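Local structure of enterobactin synthetase component F-related protein (Vibrio cholerae serotype O1, 4OXI) at residues Thr123-Asn128 against Ile141-Asp146; Val100-Val105 against Tyr111-Ala116; Cys393-Ile396 against Glu402-Arg405. The protein probably uses ATP to activate glycine as glycyl-adenylate in a lipopolysaccharide-modification pathway that gives resistance to antimicrobial peptides. One frame throughout, in Å; residues are numbered along the deposited sequence.

Contact 1 of 3, residues Thr123-Asn128 against Ile141-Asp146; sequences TYIPLN and IATQCD
I125 on strand 123-126 and T143, the residue at which the chain leaves helix 133-142, have their CA atoms 8.4 Å apart, so side chains rather than backbones bridge the gap. The reach comes mainly from I125. Its CG1 stands beside the backbone N (chi1 -51°) and the branch then runs on extended, which sends the CD1 methyl straight out from the strand. T143 points back at it, and the two side chains meet tip to tip, CD1 of I125 lying 3.4 Å from OG1 of T143. The contact with the methyl is van der Waals only; the hydrogen bond of OG1 is made with O of T139, one turn back in the helix. A threonine suits this place: its hydroxyl is satisfied within the last turn, so it can sit buried beside a methyl. C145 completes the seat, with its CB 3.8 Å from CD1 of I125 and its SG a little farther from the same methyl. Small and weakly polar, the cysteine touches I125 and also A101 of strand 99-102.

The turn that carries T143 and C145 is a Schellman motif. Q144 takes positive phi, N of Q144 bonds to O of I141 at 3.1 Å, and N of C145 bonds to O of L140. This reverses the chain and directs it into strand 147-149, while O of T143 accepts a hydrogen bond from NH1 of R99. Strands 123-126 and 147-149 run parallel on either side of strand 99-102. The arrangement is thus a beta-alpha-beta crossover that passes over one strand, with its helix end packed on the sheet, as in the Rossmann-like parallel sheets of adenylate-forming enzymes.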
ATOM      1  N   THR A 123       3.828 -15.833  -3.709  1.00 21.98           N
ATOM      2  CA  THR A 123       3.646 -14.750  -2.739  1.00 19.53           C
ATOM      3  C   THR A 123       4.787 -13.765  -2.875  1.00 21.35           C
ATOM      4  O   THR A 123       5.959 -14.159  -2.794  1.00 22.32           O
ATOM      5  CB  THR A 123       3.704 -15.284  -1.290  1.00 23.77           C
ATOM      6  OG1 THR A 123       2.871 -16.443  -1.163  1.00 23.04           O
ATOM      7  CG2 THR A 123       3.253 -14.218  -0.295  1.00 17.94           C
ATOM      8  N   TYR A 124       4.475 -12.485  -3.077  1.00 18.67           N
ATOM      9  CA  TYR A 124       5.549 -11.507  -3.137  1.00 18.87           C
ATOM     10  C   TYR A 124       5.603 -10.624  -1.899  1.00 18.91           C
ATOM     11  O   TYR A 124       4.586 -10.364  -1.254  1.00 17.95           O
ATOM     12  CB  TYR A 124       5.554 -10.709  -4.450  1.00 17.52           C
ATOM     13  CG  TYR A 124       4.578  -9.550  -4.556  1.00 19.14           C
ATOM     14  CD1 TYR A 124       4.940  -8.267  -4.142  1.00 17.18           C
ATOM     15  CD2 TYR A 124       3.316  -9.727  -5.133  1.00 18.06           C
ATOM     16  CE1 TYR A 124       4.057  -7.196  -4.260  1.00 17.20           C
ATOM     17  CE2 TYR A 124       2.419  -8.657  -5.257  1.00 16.67           C
ATOM     18  CZ  TYR A 124       2.805  -7.405  -4.824  1.00 18.09           C
ATOM     19  OH  TYR A 124       1.939  -6.352  -4.959  1.00 19.75           O
ATOM     20  N   ILE A 125       6.813 -10.188  -1.571  1.00 17.76           N
ATOM     21  CA  ILE A 125       7.064  -9.387  -0.385  1.00 18.33           C
ATOM     22  C   ILE A 125       7.890  -8.163  -0.777  1.00 17.84           C
ATOM     23  O   ILE A 125       9.104  -8.248  -0.949  1.00 18.69           O
ATOM     24  CB  ILE A 125       7.841 -10.209   0.653  1.00 20.90           C
ATOM     25  CG1 ILE A 125       7.140 -11.556   0.882  1.00 20.67           C
ATOM     26  CG2 ILE A 125       7.985  -9.437   1.986  1.00 17.02           C
ATOM     27  CD1 ILE A 125       8.025 -12.598   1.485  1.00 24.20           C
ATOM     28  N   PRO A 126       7.232  -7.016  -0.943  1.00 16.24           N
ATOM     29  CA  PRO A 126       8.012  -5.853  -1.370  1.00 18.09           C
ATOM     30  C   PRO A 126       8.854  -5.318  -0.216  1.00 20.39           C
ATOM     31  O   PRO A 126       8.361  -5.240   0.909  1.00 22.56           O
ATOM     32  CB  PRO A 126       6.930  -4.835  -1.763  1.00 16.75           C
ATOM     33  CG  PRO A 126       5.722  -5.215  -0.973  1.00 16.43           C
ATOM     34  CD  PRO A 126       5.790  -6.722  -0.820  1.00 20.07           C
ATOM     35  N   LEU A 127      10.100  -4.951  -0.488  1.00 19.28           N
ATOM     36  CA  LEU A 127      10.986  -4.437   0.555  1.00 18.85           C
ATOM     37  C   LEU A 127      11.080  -2.917   0.431  1.00 22.54           C
ATOM     38  O   LEU A 127      11.158  -2.386  -0.680  1.00 21.44           O
ATOM     39  CB  LEU A 127      12.380  -5.054   0.391  1.00 17.55           C
ATOM     40  CG  LEU A 127      12.457  -6.575   0.445  1.00 17.91           C
ATOM     41  CD1 LEU A 127      13.854  -7.098   0.090  1.00 18.23           C
ATOM     42  CD2 LEU A 127      12.041  -7.071   1.830  1.00 16.82           C
ATOM     43  N   ASN A 128      11.078  -2.203   1.552  1.00 22.91           N
ATOM     44  CA  ASN A 128      11.108  -0.740   1.488  1.00 22.19           C
ATOM     45  C   ASN A 128      12.389  -0.236   0.833  1.00 21.78           C
ATOM     46  O   ASN A 128      13.471  -0.763   1.100  1.00 20.12           O
ATOM     47  CB  ASN A 128      10.954  -0.144   2.886  1.00 25.37           C
ATOM     48  CG  ASN A 128      10.584   1.321   2.848  1.00 26.60           C
ATOM     49  OD1 ASN A 128      11.387   2.169   2.446  1.00 26.56           O
ATOM     50  ND2 ASN A 128       9.360   1.628   3.256  1.00 25.73           N
ATOM     51  N   ILE A 141      13.550 -13.159   7.545  1.00 24.77           N
ATOM     52  CA  ILE A 141      13.408 -14.147   8.599  1.00 28.83           C
ATOM     53  C   ILE A 141      11.939 -14.294   8.989  1.00 31.36           C
ATOM     54  O   ILE A 141      11.411 -15.404   9.012  1.00 32.78           O
ATOM     55  CB  ILE A 141      14.255 -13.788   9.823  1.00 30.77           C
ATOM     56  CG1 ILE A 141      15.716 -14.158   9.570  1.00 29.59           C
ATOM     57  CG2 ILE A 141      13.759 -14.539  11.040  1.00 32.53           C
ATOM     58  CD1 ILE A 141      16.690 -13.450  10.516  1.00 32.02           C
ATOM     59  N   ALA A 142      11.276 -13.178   9.269  1.00 27.10           N
ATOM     60  CA  ALA A 142       9.876 -13.228   9.682  1.00 30.87           C
ATOM     61  C   ALA A 142       8.973 -13.880   8.624  1.00 34.73           C
ATOM     62  O   ALA A 142       8.014 -14.575   8.967  1.00 31.82           O
ATOM     63  CB  ALA A 142       9.371 -11.836  10.032  1.00 27.99           C
ATOM     64  N   THR A 143       9.284 -13.665   7.347  1.00 28.55           N
ATOM     65  CA  THR A 143       8.461 -14.221   6.280  1.00 29.54           C
ATOM     66  C   THR A 143       9.032 -15.524   5.699  1.00 30.28           C
ATOM     67  O   THR A 143       8.525 -16.019   4.689  1.00 31.60           O
ATOM     68  CB  THR A 143       8.265 -13.214   5.137  1.00 28.32           C
ATOM     69  OG1 THR A 143       9.537 -12.892   4.570  1.00 27.15           O
ATOM     70  CG2 THR A 143       7.622 -11.937   5.641  1.00 25.88           C
ATOM     71  N   GLN A 144      10.071 -16.074   6.331  1.00 27.17           N
ATOM     72  CA  GLN A 144      10.693 -17.321   5.869  1.00 29.37           C
ATOM     73  C   GLN A 144      10.972 -17.297   4.373  1.00 29.07           C
ATOM     74  O   GLN A 144      10.641 -18.237   3.661  1.00 28.96           O
ATOM     75  CB  GLN A 144       9.821 -18.555   6.177  1.00 35.29           C
ATOM     76  CG  GLN A 144       9.840 -19.023   7.629  1.00 39.83           C
ATOM     77  CD  GLN A 144       8.687 -18.459   8.424  1.00 47.30           C
ATOM     78  OE1 GLN A 144       7.529 -18.519   7.992  1.00 50.91           O
ATOM     79  NE2 GLN A 144       8.993 -17.889   9.592  1.00 53.00           N
ATOM     80  N   CYS A 145      11.585 -16.221   3.904  1.00 27.76           N
ATOM     81  CA  CYS A 145      11.814 -16.030   2.488  1.00 25.76           C
ATOM     82  C   CYS A 145      13.310 -16.000   2.226  1.00 25.40           C
ATOM     83  O   CYS A 145      14.042 -15.254   2.875  1.00 26.65           O
ATOM     84  CB  CYS A 145      11.178 -14.703   2.067  1.00 21.97           C
ATOM     85  SG  CYS A 145      11.705 -14.109   0.462  1.00 25.33           S
ATOM     86  N   ASP A 146      13.780 -16.813   1.290  1.00 21.75           N
ATOM     87  CA  ASP A 146      15.198 -16.786   0.958  1.00 26.76           C
ATOM     88  C   ASP A 146      15.428 -16.481  -0.518  1.00 25.71           C
ATOM     89  O   ASP A 146      16.448 -16.881  -1.071  1.00 28.61           O
ATOM     90  CB  ASP A 146      15.868 -18.111   1.330  1.00 28.48           C
ATOM     91  CG  ASP A 146      15.321 -19.290   0.539  1.00 39.00           C
ATOM     92  OD1 ASP A 146      14.360 -19.112  -0.255  1.00 37.19           O
ATOM     93  OD2 ASP A 146      15.856 -20.413   0.716  1.00 49.52           O
TER

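Contact 2 of 3, residues Val100-Val105 against Tyr111-Ala116; sequences VAILSV and YSAIWA
I102 and I114 cross at about a right angle where strand 99-102 meets helix 108-119, the first two elements of a beta-alpha-beta unit that strand 123-126 completes. I102 points from the strand at the helix. CG1 of I102 lies opposite the carbonyl carbon (chi1 -55°) and CD1 continues the line, which carries this methyl out to the helix surface. I114 starts less directly: its CB is not aimed at the strand, but its CG1 is swung round beside the backbone N, so a methylene flank, not a methyl tip, receives I102. The end of one chain therefore abuts the side of the other, which lets two beta-branched residues come close without their branches colliding.

A113 lies next to I114 on the helix and points toward the strand. Its methyl is short enough for the backbones to approach, the CA atoms of I102 and A113 being 7.6 Å apart. Isoleucine suits the strand position because its longer branch spans the gap to that short methyl. A110, one turn earlier, also touches I102. Among its other neighbours, I114 touches I273 and F274 of helix 268-279, and W115 touches M81 and A85 of helix 78-95. Y111 touches I273 as well, and its OH is hydrogen-bonded to OE1 of Q260, which satisfies the polar end of a buried aromatic. Between 100-105 and 111-116 the close contacts are apolar and all run through one methyl, CD1 of I102, which lies 3.6 Å from CG1 of I114 and 3.8 Å from CB of A113.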
ATOM      1  N   VAL A 100       8.738 -14.672  -2.707  1.00 20.63           N
ATOM      2  CA  VAL A 100       9.844 -13.905  -3.263  1.00 20.98           C
ATOM      3  C   VAL A 100       9.817 -12.494  -2.719  1.00 17.18           C
ATOM      4  O   VAL A 100       8.793 -11.812  -2.781  1.00 18.54           O
ATOM      5  CB  VAL A 100       9.771 -13.828  -4.798  1.00 22.28           C
ATOM      6  CG1 VAL A 100      10.965 -13.035  -5.345  1.00 23.67           C
ATOM      7  CG2 VAL A 100       9.781 -15.205  -5.381  1.00 27.58           C
ATOM      8  N   ALA A 101      10.943 -12.047  -2.188  1.00 20.01           N
ATOM      9  CA  ALA A 101      11.051 -10.663  -1.747  1.00 18.46           C
ATOM     10  C   ALA A 101      11.531  -9.803  -2.907  1.00 20.87           C
ATOM     11  O   ALA A 101      12.333 -10.239  -3.732  1.00 23.51           O
ATOM     12  CB  ALA A 101      11.983 -10.542  -0.579  1.00 18.82           C
ATOM     13  N   ILE A 102      11.026  -8.586  -2.987  1.00 18.01           N
ATOM     14  CA  ILE A 102      11.346  -7.739  -4.126  1.00 21.38           C
ATOM     15  C   ILE A 102      12.080  -6.486  -3.684  1.00 19.92           C
ATOM     16  O   ILE A 102      11.490  -5.620  -3.045  1.00 20.45           O
ATOM     17  CB  ILE A 102      10.075  -7.363  -4.908  1.00 21.85           C
ATOM     18  CG1 ILE A 102       9.321  -8.642  -5.313  1.00 19.47           C
ATOM     19  CG2 ILE A 102      10.437  -6.521  -6.132  1.00 18.37           C
ATOM     20  CD1 ILE A 102       8.232  -8.411  -6.315  1.00 25.37           C
ATOM     21  N   LEU A 103      13.369  -6.412  -4.011  1.00 18.78           N
ATOM     22  CA  LEU A 103      14.234  -5.310  -3.583  1.00 22.50           C
ATOM     23  C   LEU A 103      14.190  -4.190  -4.627  1.00 23.19           C
ATOM     24  O   LEU A 103      14.310  -3.001  -4.314  1.00 23.21           O
ATOM     25  CB  LEU A 103      15.679  -5.813  -3.413  1.00 21.65           C
ATOM     26  CG  LEU A 103      16.731  -4.869  -2.810  1.00 24.18           C
ATOM     27  CD1 LEU A 103      16.456  -4.612  -1.335  1.00 19.40           C
ATOM     28  CD2 LEU A 103      18.135  -5.448  -2.999  1.00 23.80           C
ATOM     29  N   SER A 104      14.026  -4.589  -5.877  1.00 21.32           N
ATOM     30  CA  SER A 104      13.876  -3.651  -6.979  1.00 20.30           C
ATOM     31  C   SER A 104      12.689  -2.727  -6.724  1.00 25.64           C
ATOM     32  O   SER A 104      11.653  -3.176  -6.216  1.00 25.75           O
ATOM     33  CB  SER A 104      13.645  -4.438  -8.265  1.00 23.05           C
ATOM     34  OG  SER A 104      13.182  -3.573  -9.287  1.00 32.61           O
ATOM     35  N   VAL A 105      12.837  -1.446  -7.059  1.00 22.28           N
ATOM     36  CA  VAL A 105      11.736  -0.489  -6.949  1.00 24.08           C
ATOM     37  C   VAL A 105      11.632   0.418  -8.179  1.00 23.95           C
ATOM     38  O   VAL A 105      12.648   0.785  -8.761  1.00 22.53           O
ATOM     39  CB  VAL A 105      11.860   0.393  -5.678  1.00 27.10           C
ATOM     40  CG1 VAL A 105      11.692  -0.460  -4.428  1.00 23.52           C
ATOM     41  CG2 VAL A 105      13.199   1.133  -5.659  1.00 27.13           C
ATOM     42  N   TYR A 111       8.031  -4.931 -11.440  1.00 19.55           N
ATOM     43  CA  TYR A 111       6.723  -5.226 -12.041  1.00 18.11           C
ATOM     44  C   TYR A 111       6.714  -6.593 -12.749  1.00 20.96           C
ATOM     45  O   TYR A 111       5.701  -7.287 -12.743  1.00 21.69           O
ATOM     46  CB  TYR A 111       6.263  -4.066 -12.962  1.00 17.16           C
ATOM     47  CG  TYR A 111       6.231  -2.772 -12.177  1.00 17.12           C
ATOM     48  CD1 TYR A 111       5.115  -2.401 -11.461  1.00 15.43           C
ATOM     49  CD2 TYR A 111       7.356  -1.966 -12.094  1.00 17.92           C
ATOM     50  CE1 TYR A 111       5.108  -1.236 -10.690  1.00 17.72           C
ATOM     51  CE2 TYR A 111       7.361  -0.820 -11.338  1.00 22.01           C
ATOM     52  CZ  TYR A 111       6.236  -0.459 -10.640  1.00 19.82           C
ATOM     53  OH  TYR A 111       6.268   0.690  -9.889  1.00 22.23           O
ATOM     54  N   SER A 112       7.839  -6.966 -13.358  1.00 18.66           N
ATOM     55  CA  SER A 112       8.010  -8.299 -13.931  1.00 19.58           C
ATOM     56  C   SER A 112       7.793  -9.370 -12.866  1.00 21.06           C
ATOM     57  O   SER A 112       7.095 -10.342 -13.093  1.00 19.01           O
ATOM     58  CB  SER A 112       9.448  -8.448 -14.455  1.00 19.27           C
ATOM     59  OG  SER A 112       9.603  -7.804 -15.702  1.00 32.64           O
ATOM     60  N   ALA A 113       8.438  -9.194 -11.713  1.00 19.19           N
ATOM     61  CA  ALA A 113       8.366 -10.176 -10.630  1.00 19.21           C
ATOM     62  C   ALA A 113       6.989 -10.233 -10.008  1.00 17.72           C
ATOM     63  O   ALA A 113       6.533 -11.304  -9.617  1.00 20.26           O
ATOM     64  CB  ALA A 113       9.423  -9.883  -9.560  1.00 17.78           C
ATOM     65  N   ILE A 114       6.317  -9.087  -9.911  1.00 19.03           N
ATOM     66  CA  ILE A 114       4.960  -9.065  -9.357  1.00 17.50           C
ATOM     67  C   ILE A 114       3.954  -9.787 -10.273  1.00 19.53           C
ATOM     68  O   ILE A 114       3.140 -10.583  -9.796  1.00 16.40           O
ATOM     69  CB  ILE A 114       4.494  -7.637  -9.043  1.00 19.19           C
ATOM     70  CG1 ILE A 114       5.315  -7.059  -7.888  1.00 15.42           C
ATOM     71  CG2 ILE A 114       3.019  -7.642  -8.653  1.00 15.00           C
ATOM     72  CD1 ILE A 114       5.013  -5.618  -7.560  1.00 15.93           C
ATOM     73  N   TRP A 115       4.035  -9.544 -11.580  1.00 18.20           N
ATOM     74  CA  TRP A 115       3.227 -10.298 -12.535  1.00 20.54           C
ATOM     75  C   TRP A 115       3.581 -11.784 -12.459  1.00 21.54           C
ATOM     76  O   TRP A 115       2.707 -12.635 -12.511  1.00 21.28           O
ATOM     77  CB  TRP A 115       3.526  -9.853 -13.957  1.00 17.91           C
ATOM     78  CG  TRP A 115       2.861  -8.636 -14.412  1.00 22.71           C
ATOM     79  CD1 TRP A 115       2.649  -7.490 -13.703  1.00 22.45           C
ATOM     80  CD2 TRP A 115       2.339  -8.405 -15.726  1.00 24.59           C
ATOM     81  NE1 TRP A 115       2.013  -6.554 -14.502  1.00 23.77           N
ATOM     82  CE2 TRP A 115       1.814  -7.095 -15.747  1.00 22.66           C
ATOM     83  CE3 TRP A 115       2.267  -9.179 -16.887  1.00 25.14           C
ATOM     84  CZ2 TRP A 115       1.225  -6.543 -16.886  1.00 22.25           C
ATOM     85  CZ3 TRP A 115       1.658  -8.635 -18.019  1.00 24.73           C
ATOM     86  CH2 TRP A 115       1.153  -7.329 -18.009  1.00 22.29           C
ATOM     87  N   ALA A 116       4.873 -12.082 -12.363  1.00 19.10           N
ATOM     88  CA  ALA A 116       5.339 -13.463 -12.304  1.00 19.50           C
ATOM     89  C   ALA A 116       4.767 -14.145 -11.081  1.00 22.84           C
ATOM     90  O   ALA A 116       4.358 -15.302 -11.132  1.00 23.06           O
ATOM     91  CB  ALA A 116       6.884 -13.512 -12.250  1.00 17.34           C
TER

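Contact 3 of 3, residues Cys393-Ile396 against Glu402-Arg405; sequences CLAI and ELMR
R405 is folded in the same sense at each of its first three torsions, beginning with chi1 at -55°, and this curls its side chain past A395 and back toward L394. NE ends beside a water that lies at the edge of the guanidinium, in its plane. The water accepts from NE of R405 at 2.9 Å and donates to O of L394 at 2.7 Å, so it links the R405 side chain to the L394 backbone. A further, weak bond runs from NH2 of R405 to O of E392.

A395 and R405 form an antiparallel non-hydrogen-bonded pair. CB of A395 lies 3.3 Å from O of M404 and 4.0 Å from CD2 of L403, with R405 and W447 also touching, which suits a small side chain. The next pair, I396 with M404, is hydrogen-bonded. N of I396 gives a fairly straight bond to O of M404 (2.9 Å, 163°), whereas N of M404 reaches O of I396 at a more bent angle (3.0 Å, 139°). I396 is buried against V454, L461 and Y413; the flexible M404, on the same face, bends over A409 and also touches Y413.

This is a beta hairpin of strands 394-397 and 403-405 at the margin of an antiparallel sheet, consistent with the beta-barrel-like subdomain of adenylate-forming enzymes.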
ATOM      1  N   CYS A 393     -20.866  -6.007   5.345  1.00 39.06           N
ATOM      2  CA  CYS A 393     -19.433  -5.952   5.651  1.00 35.57           C
ATOM      3  C   CYS A 393     -19.059  -5.018   6.793  1.00 32.76           C
ATOM      4  O   CYS A 393     -17.956  -5.116   7.337  1.00 34.45           O
ATOM      5  CB  CYS A 393     -18.638  -5.522   4.408  1.00 34.66           C
ATOM      6  SG  CYS A 393     -18.452  -6.858   3.238  1.00 56.38           S
ATOM      7  N   LEU A 394     -19.946  -4.091   7.128  1.00 28.91           N
ATOM      8  CA  LEU A 394     -19.600  -3.041   8.068  1.00 25.56           C
ATOM      9  C   LEU A 394     -20.485  -3.098   9.305  1.00 31.48           C
ATOM     10  O   LEU A 394     -21.680  -3.384   9.211  1.00 27.70           O
ATOM     11  CB  LEU A 394     -19.769  -1.677   7.414  1.00 25.85           C
ATOM     12  CG  LEU A 394     -18.976  -1.403   6.137  1.00 31.24           C
ATOM     13  CD1 LEU A 394     -19.219   0.016   5.685  1.00 30.21           C
ATOM     14  CD2 LEU A 394     -17.495  -1.624   6.379  1.00 27.55           C
ATOM     15  N   ALA A 395     -19.890  -2.822  10.459  1.00 28.96           N
ATOM     16  CA  ALA A 395     -20.650  -2.572  11.672  1.00 28.27           C
ATOM     17  C   ALA A 395     -19.988  -1.453  12.459  1.00 29.12           C
ATOM     18  O   ALA A 395     -18.812  -1.137  12.240  1.00 30.16           O
ATOM     19  CB  ALA A 395     -20.771  -3.829  12.515  1.00 30.11           C
ATOM     20  N   ILE A 396     -20.752  -0.851  13.363  1.00 30.65           N
ATOM     21  CA  ILE A 396     -20.275   0.243  14.193  1.00 29.38           C
ATOM     22  C   ILE A 396     -20.521  -0.151  15.639  1.00 32.32           C
ATOM     23  O   ILE A 396     -21.596  -0.635  15.973  1.00 36.46           O
ATOM     24  CB  ILE A 396     -21.041   1.526  13.884  1.00 30.30           C
ATOM     25  CG1 ILE A 396     -20.874   1.905  12.412  1.00 29.25           C
ATOM     26  CG2 ILE A 396     -20.588   2.670  14.777  1.00 29.23           C
ATOM     27  CD1 ILE A 396     -21.737   3.089  11.988  1.00 31.71           C
ATOM     28  N   GLU A 402     -22.371  -1.494  22.143  1.00 49.18           N
ATOM     29  CA  GLU A 402     -23.398  -2.112  21.312  1.00 45.16           C
ATOM     30  C   GLU A 402     -22.916  -2.249  19.863  1.00 47.37           C
ATOM     31  O   GLU A 402     -22.635  -1.244  19.200  1.00 45.65           O
ATOM     32  CB  GLU A 402     -24.692  -1.292  21.360  1.00 48.63           C
ATOM     33  CG  GLU A 402     -25.808  -1.838  20.448  1.00 55.75           C
ATOM     34  CD  GLU A 402     -27.038  -0.929  20.388  1.00 61.52           C
ATOM     35  OE1 GLU A 402     -26.878   0.303  20.191  1.00 53.43           O
ATOM     36  OE2 GLU A 402     -28.167  -1.455  20.534  1.00 63.99           O
ATOM     37  N   LEU A 403     -22.816  -3.488  19.381  1.00 40.20           N
ATOM     38  CA  LEU A 403     -22.463  -3.751  17.995  1.00 39.24           C
ATOM     39  C   LEU A 403     -23.703  -3.602  17.125  1.00 45.87           C
ATOM     40  O   LEU A 403     -24.749  -4.170  17.421  1.00 50.02           O
ATOM     41  CB  LEU A 403     -21.874  -5.153  17.838  1.00 40.71           C
ATOM     42  CG  LEU A 403     -21.225  -5.496  16.489  1.00 42.06           C
ATOM     43  CD1 LEU A 403     -20.107  -6.497  16.671  1.00 36.07           C
ATOM     44  CD2 LEU A 403     -22.231  -6.048  15.493  1.00 42.97           C
ATOM     45  N   MET A 404     -23.574  -2.852  16.039  1.00 41.94           N
ATOM     46  CA  MET A 404     -24.701  -2.556  15.170  1.00 35.71           C
ATOM     47  C   MET A 404     -24.299  -2.713  13.694  1.00 36.77           C
ATOM     48  O   MET A 404     -23.393  -2.013  13.217  1.00 33.01           O
ATOM     49  CB  MET A 404     -25.161  -1.123  15.443  1.00 37.48           C
ATOM     50  CG  MET A 404     -26.283  -0.663  14.548  1.00 44.60           C
ATOM     51  SD  MET A 404     -27.901  -1.069  15.226  1.00 54.35           S
ATOM     52  CE  MET A 404     -27.981   0.099  16.573  1.00 34.16           C
ATOM     53  N   ARG A 405     -24.939  -3.636  12.976  1.00 30.06           N
ATOM     54  CA  ARG A 405     -24.680  -3.787  11.541  1.00 31.33           C
ATOM     55  C   ARG A 405     -25.023  -2.464  10.850  1.00 33.11           C
ATOM     56  O   ARG A 405     -25.928  -1.749  11.284  1.00 30.18           O
ATOM     57  CB  ARG A 405     -25.514  -4.927  10.932  1.00 35.69           C
ATOM     58  CG  ARG A 405     -25.364  -6.292  11.610  1.00 34.87           C
ATOM     59  CD  ARG A 405     -23.937  -6.797  11.501  1.00 39.76           C
ATOM     60  NE  ARG A 405     -23.632  -7.202  10.133  1.00 46.34           N
ATOM     61  CZ  ARG A 405     -23.610  -8.467   9.725  1.00 47.45           C
ATOM     62  NH1 ARG A 405     -23.854  -9.452  10.589  1.00 43.20           N
ATOM     63  NH2 ARG A 405     -23.333  -8.746   8.457  1.00 46.42           N
TER
HETATM   64  O   HOH W   1     -23.202  -5.250   8.079  1.00 35.79           O

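Overall arrangement
Along the chain the three contacts follow in series: contact 2, then contact 1, then contact 3. Contacts 1 and 2 have centres 11 Å apart and share the five-stranded parallel sheet, in which strands 123-126 and 99-102 are neighbours. O of I125 probably accepts a hydrogen bond from N of I102, and Y124 packs on I114, so the consecutive crossovers belong to one alpha/beta layer. Contact 3 belongs to a separate antiparallel sheet, its centre 34 Å from contact 1 and 38 Å from contact 2, on the opposite side of the chain's centre from the latter. There the L394 side chain comes within about 11 Å of the bound glycyl-adenylate.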